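Local coordinates for DisA protein (PDB 6CCA) that probably transfers methyl groups to carbon as the gem-dimethylating methyltransferase of the disorazol polyketide assembly line, at residues 315-326 with 375-384. Numbering follows the deposited sequence.
Sequences LRSTLQSIKRLL and WKGLLEEEGF
The Arg316 guanidinium carries Leu378 CD1 over the centre of one face, 3.4 Å above its plane, and takes carboxylates at its edge. Glu381 OE1 lies in that plane and accepts from both Arg316 NH1 and, at 2.7 Å, Arg316 NH2, the guanidinium and the Glu381 carboxylate being nearly coplanar. Glu382 reaches the same edge with its carboxylate plane at 69° to that of the guanidinium; its OE2 meets Arg316 NH1 at 2.7 Å through the anti lone pair. The Phe384 ring has Lys323 CE over one face and Leu319 O and Leu326 CD1 at its edge, while Leu315 CD2 approaches the Trp375 ring obliquely. The Lys323 chain runs on over the same Phe384 face, and its NZ, above the ring, donates to Glu382 O (2.8 Å), in the carbonyl plane, and weakly to Gly383 O; Val412 O and the Asp410 carboxylate complete its surroundings. The negative charge of Glu362 also engages Arg316 NH2. A bend at chi2 (-54°) swings the Glu382 carboxylate alongside helix 315-325, so that OE2 faces Arg316 and OE1 receives Gln320 NE2 at 2.8 Å. Beneath these polar links Leu319 packs on Leu378 and Leu379, while Leu315 CD2 presses tightly on Leu378 CD2 (3.4 Å). The helices cross at -58°, and Leu319 and Leu379 both rest on Leu332 of strand 330-337. Helix 372-381 ends in a Schellman motif with Gly383 at C-prime; the contact joins two helices packed on the central sheet of a Rossmann-like methyltransferase fold.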
loop_
_atom_site.group_PDB
_atom_site.type_symbol
_atom_site.label_atom_id
_atom_site.label_comp_id
_atom_site.label_asym_id
_atom_site.label_seq_id
_atom_site.Cartn_x
_atom_site.Cartn_y
_atom_site.Cartn_z
ATOM N N LEU A 315 -4.742 -5.474 12.921
ATOM C CA LEU A 315 -5.639 -4.796 12.006
ATOM C C LEU A 315 -7.005 -4.509 12.627
ATOM O O LEU A 315 -7.528 -3.412 12.480
ATOM C CB LEU A 315 -5.716 -5.587 10.680
ATOM C CG LEU A 315 -6.292 -4.855 9.463
ATOM C CD1 LEU A 315 -5.592 -3.483 9.306
ATOM C CD2 LEU A 315 -6.178 -5.713 8.204
ATOM N N ARG A 316 -7.581 -5.499 13.301
ATOM C CA ARG A 316 -8.902 -5.345 13.902
ATOM C C ARG A 316 -8.924 -4.206 14.917
ATOM O O ARG A 316 -9.884 -3.439 14.987
ATOM C CB ARG A 316 -9.343 -6.651 14.568
ATOM C CG ARG A 316 -9.736 -7.745 13.589
ATOM C CD ARG A 316 -10.213 -8.991 14.317
ATOM N NE ARG A 316 -10.304 -10.144 13.426
ATOM C CZ ARG A 316 -11.375 -10.442 12.698
ATOM N NH1 ARG A 316 -12.453 -9.672 12.752
ATOM N NH2 ARG A 316 -11.368 -11.513 11.913
ATOM N N SER A 317 -7.855 -4.108 15.699
ATOM C CA SER A 317 -7.729 -3.107 16.695
ATOM C C SER A 317 -7.597 -1.704 16.034
ATOM O O SER A 317 -8.133 -0.713 16.489
ATOM C CB SER A 317 -6.458 -3.445 17.514
ATOM O OG SER A 317 -6.214 -2.449 18.436
ATOM N N THR A 318 -6.820 -1.647 14.962
ATOM C CA THR A 318 -6.627 -0.414 14.249
ATOM C C THR A 318 -7.936 0.058 13.625
ATOM O O THR A 318 -8.273 1.229 13.719
ATOM C CB THR A 318 -5.510 -0.616 13.209
ATOM O OG1 THR A 318 -4.256 -0.745 13.886
ATOM C CG2 THR A 318 -5.407 0.554 12.216
ATOM N N LEU A 319 -8.711 -0.870 13.086
ATOM C CA LEU A 319 -10.015 -0.558 12.552
ATOM C C LEU A 319 -10.993 -0.041 13.609
ATOM O O LEU A 319 -11.783 0.862 13.321
ATOM C CB LEU A 319 -10.636 -1.747 11.848
ATOM C CG LEU A 319 -9.884 -2.156 10.574
ATOM C CD1 LEU A 319 -10.437 -3.491 10.070
ATOM C CD2 LEU A 319 -9.971 -1.084 9.481
ATOM N N GLN A 320 -10.905 -0.587 14.829
ATOM C CA GLN A 320 -11.783 -0.149 15.904
ATOM C C GLN A 320 -11.377 1.231 16.328
ATOM O O GLN A 320 -12.249 2.027 16.655
ATOM C CB GLN A 320 -11.792 -1.160 17.084
ATOM C CG GLN A 320 -12.548 -2.435 16.748
ATOM C CD GLN A 320 -14.019 -2.195 16.443
ATOM O OE1 GLN A 320 -14.689 -1.356 17.104
ATOM N NE2 GLN A 320 -14.535 -2.891 15.471
ATOM N N SER A 321 -10.089 1.585 16.265
ATOM C CA SER A 321 -9.727 2.956 16.630
ATOM C C SER A 321 -10.227 3.923 15.586
ATOM O O SER A 321 -10.626 5.024 15.900
ATOM C CB SER A 321 -8.225 3.199 16.772
ATOM O OG SER A 321 -7.732 2.440 17.794
ATOM N N ILE A 322 -10.157 3.498 14.319
ATOM C CA ILE A 322 -10.758 4.304 13.212
ATOM C C ILE A 322 -12.269 4.552 13.454
ATOM O O ILE A 322 -12.751 5.676 13.295
ATOM C CB ILE A 322 -10.486 3.628 11.870
ATOM C CG1 ILE A 322 -9.001 3.815 11.580
ATOM C CG2 ILE A 322 -11.292 4.238 10.739
ATOM C CD1 ILE A 322 -8.510 3.033 10.347
ATOM N N LYS A 323 -12.978 3.500 13.856
ATOM C CA LYS A 323 -14.398 3.600 14.209
ATOM C C LYS A 323 -14.671 4.546 15.373
ATOM O O LYS A 323 -15.666 5.231 15.362
ATOM C CB LYS A 323 -14.999 2.215 14.488
ATOM C CG LYS A 323 -15.140 1.413 13.243
ATOM C CD LYS A 323 -15.930 0.154 13.453
ATOM C CE LYS A 323 -17.425 0.369 13.312
ATOM N NZ LYS A 323 -18.127 -0.804 13.905
ATOM N N ARG A 324 -13.752 4.642 16.309
ATOM C CA ARG A 324 -13.872 5.587 17.433
ATOM C C ARG A 324 -13.779 6.999 16.919
ATOM O O ARG A 324 -14.552 7.836 17.333
ATOM C CB ARG A 324 -12.758 5.322 18.474
ATOM C CG ARG A 324 -12.752 6.279 19.668
ATOM C CD ARG A 324 -11.985 5.677 20.859
ATOM N NE ARG A 324 -12.575 4.369 21.215
ATOM C CZ ARG A 324 -13.779 4.219 21.797
ATOM N NH1 ARG A 324 -14.531 5.282 22.111
ATOM N NH2 ARG A 324 -14.242 2.998 22.064
ATOM N N LEU A 325 -12.831 7.253 16.007
ATOM C CA LEU A 325 -12.613 8.570 15.445
ATOM C C LEU A 325 -13.723 8.999 14.471
ATOM O O LEU A 325 -14.038 10.180 14.360
ATOM C CB LEU A 325 -11.308 8.622 14.677
ATOM C CG LEU A 325 -10.056 8.534 15.559
ATOM C CD1 LEU A 325 -8.824 8.160 14.788
ATOM C CD2 LEU A 325 -9.841 9.863 16.297
ATOM N N LEU A 326 -14.258 8.034 13.720
ATOM C CA LEU A 326 -15.315 8.358 12.735
ATOM C C LEU A 326 -16.670 8.611 13.395
ATOM O O LEU A 326 -17.049 7.927 14.356
ATOM C CB LEU A 326 -15.514 7.157 11.804
ATOM C CG LEU A 326 -14.557 7.015 10.624
ATOM C CD1 LEU A 326 -14.836 5.703 9.913
ATOM C CD2 LEU A 326 -14.665 8.187 9.648
ATOM N N TRP A 375 -10.551 -7.872 2.593
ATOM C CA TRP A 375 -10.883 -6.570 3.198
ATOM C C TRP A 375 -12.399 -6.426 3.401
ATOM O O TRP A 375 -12.833 -5.961 4.467
ATOM C CB TRP A 375 -10.438 -5.425 2.278
ATOM C CG TRP A 375 -9.026 -4.960 2.479
ATOM C CD1 TRP A 375 -8.042 -5.070 1.549
ATOM C CD2 TRP A 375 -8.428 -4.256 3.604
ATOM N NE1 TRP A 375 -6.889 -4.480 2.004
ATOM C CE2 TRP A 375 -7.076 -4.039 3.277
ATOM C CE3 TRP A 375 -8.885 -3.842 4.867
ATOM C CZ2 TRP A 375 -6.204 -3.405 4.106
ATOM C CZ3 TRP A 375 -7.988 -3.259 5.727
ATOM C CH2 TRP A 375 -6.653 -3.028 5.320
ATOM N N LYS A 376 -13.171 -6.902 2.433
ATOM C CA LYS A 376 -14.644 -6.840 2.521
ATOM C C LYS A 376 -15.102 -7.605 3.741
ATOM O O LYS A 376 -15.831 -7.045 4.638
ATOM C CB LYS A 376 -15.317 -7.230 1.189
ATOM C CG LYS A 376 -16.835 -7.103 1.194
ATOM C CD LYS A 376 -17.477 -7.481 -0.108
ATOM C CE LYS A 376 -18.976 -7.152 -0.083
ATOM N NZ LYS A 376 -19.642 -8.043 0.829
ATOM N N GLY A 377 -14.673 -8.855 3.856
ATOM C CA GLY A 377 -15.087 -9.715 4.996
ATOM C C GLY A 377 -14.617 -9.191 6.308
ATOM O O GLY A 377 -15.367 -9.112 7.301
ATOM N N LEU A 378 -13.375 -8.742 6.361
ATOM C CA LEU A 378 -12.914 -8.193 7.614
ATOM C C LEU A 378 -13.635 -6.892 8.070
ATOM O O LEU A 378 -13.924 -6.737 9.290
ATOM C CB LEU A 378 -11.398 -7.927 7.589
ATOM C CG LEU A 378 -10.710 -7.394 8.857
ATOM C CD1 LEU A 378 -10.788 -8.343 10.024
ATOM C CD2 LEU A 378 -9.258 -7.005 8.617
ATOM N N LEU A 379 -13.858 -5.974 7.144
ATOM C CA LEU A 379 -14.439 -4.686 7.506
ATOM C C LEU A 379 -15.889 -5.000 7.983
ATOM O O LEU A 379 -16.371 -4.359 8.944
ATOM C CB LEU A 379 -14.500 -3.781 6.305
ATOM C CG LEU A 379 -13.104 -3.221 5.970
ATOM C CD1 LEU A 379 -13.022 -2.715 4.574
ATOM C CD2 LEU A 379 -12.718 -2.084 6.972
ATOM N N GLU A 380 -16.569 -5.882 7.237
ATOM C CA GLU A 380 -17.939 -6.341 7.718
ATOM C C GLU A 380 -17.934 -6.909 9.113
ATOM O O GLU A 380 -18.788 -6.533 9.950
ATOM C CB GLU A 380 -18.546 -7.330 6.717
ATOM C CG GLU A 380 -19.004 -6.629 5.479
ATOM C CD GLU A 380 -19.384 -7.556 4.328
ATOM O OE1 GLU A 380 -19.131 -8.748 4.460
ATOM O OE2 GLU A 380 -19.921 -7.068 3.308
ATOM N N GLU A 381 -16.988 -7.785 9.427
ATOM C CA GLU A 381 -16.887 -8.322 10.769
ATOM C C GLU A 381 -16.662 -7.288 11.803
ATOM O O GLU A 381 -17.049 -7.472 12.941
ATOM C CB GLU A 381 -15.753 -9.334 10.908
ATOM C CG GLU A 381 -16.044 -10.637 10.230
ATOM C CD GLU A 381 -14.812 -11.507 10.077
ATOM O OE1 GLU A 381 -13.852 -11.415 10.860
ATOM O OE2 GLU A 381 -14.832 -12.298 9.156
ATOM N N GLU A 382 -15.943 -6.222 11.458
ATOM C CA GLU A 382 -15.655 -5.147 12.389
ATOM C C GLU A 382 -16.747 -4.104 12.453
ATOM O O GLU A 382 -16.583 -3.043 13.074
ATOM C CB GLU A 382 -14.271 -4.516 12.047
ATOM C CG GLU A 382 -13.089 -5.474 12.332
ATOM C CD GLU A 382 -13.082 -6.011 13.769
ATOM O OE1 GLU A 382 -13.091 -5.195 14.702
ATOM O OE2 GLU A 382 -13.065 -7.256 13.909
ATOM N N GLY A 383 -17.854 -4.364 11.764
ATOM C CA GLY A 383 -19.019 -3.495 11.855
ATOM C C GLY A 383 -19.091 -2.316 10.907
ATOM O O GLY A 383 -19.744 -1.326 11.214
ATOM N N PHE A 384 -18.432 -2.411 9.744
ATOM C CA PHE A 384 -18.735 -1.512 8.697
ATOM C C PHE A 384 -19.815 -2.137 7.829
ATOM O O PHE A 384 -19.877 -3.372 7.791
ATOM C CB PHE A 384 -17.458 -1.233 7.835
ATOM C CG PHE A 384 -16.398 -0.462 8.560
ATOM C CD1 PHE A 384 -15.470 -1.110 9.376
ATOM C CD2 PHE A 384 -16.261 0.928 8.403
ATOM C CE1 PHE A 384 -14.458 -0.398 10.056
ATOM C CE2 PHE A 384 -15.246 1.639 9.071
ATOM C CZ PHE A 384 -14.335 0.966 9.902
#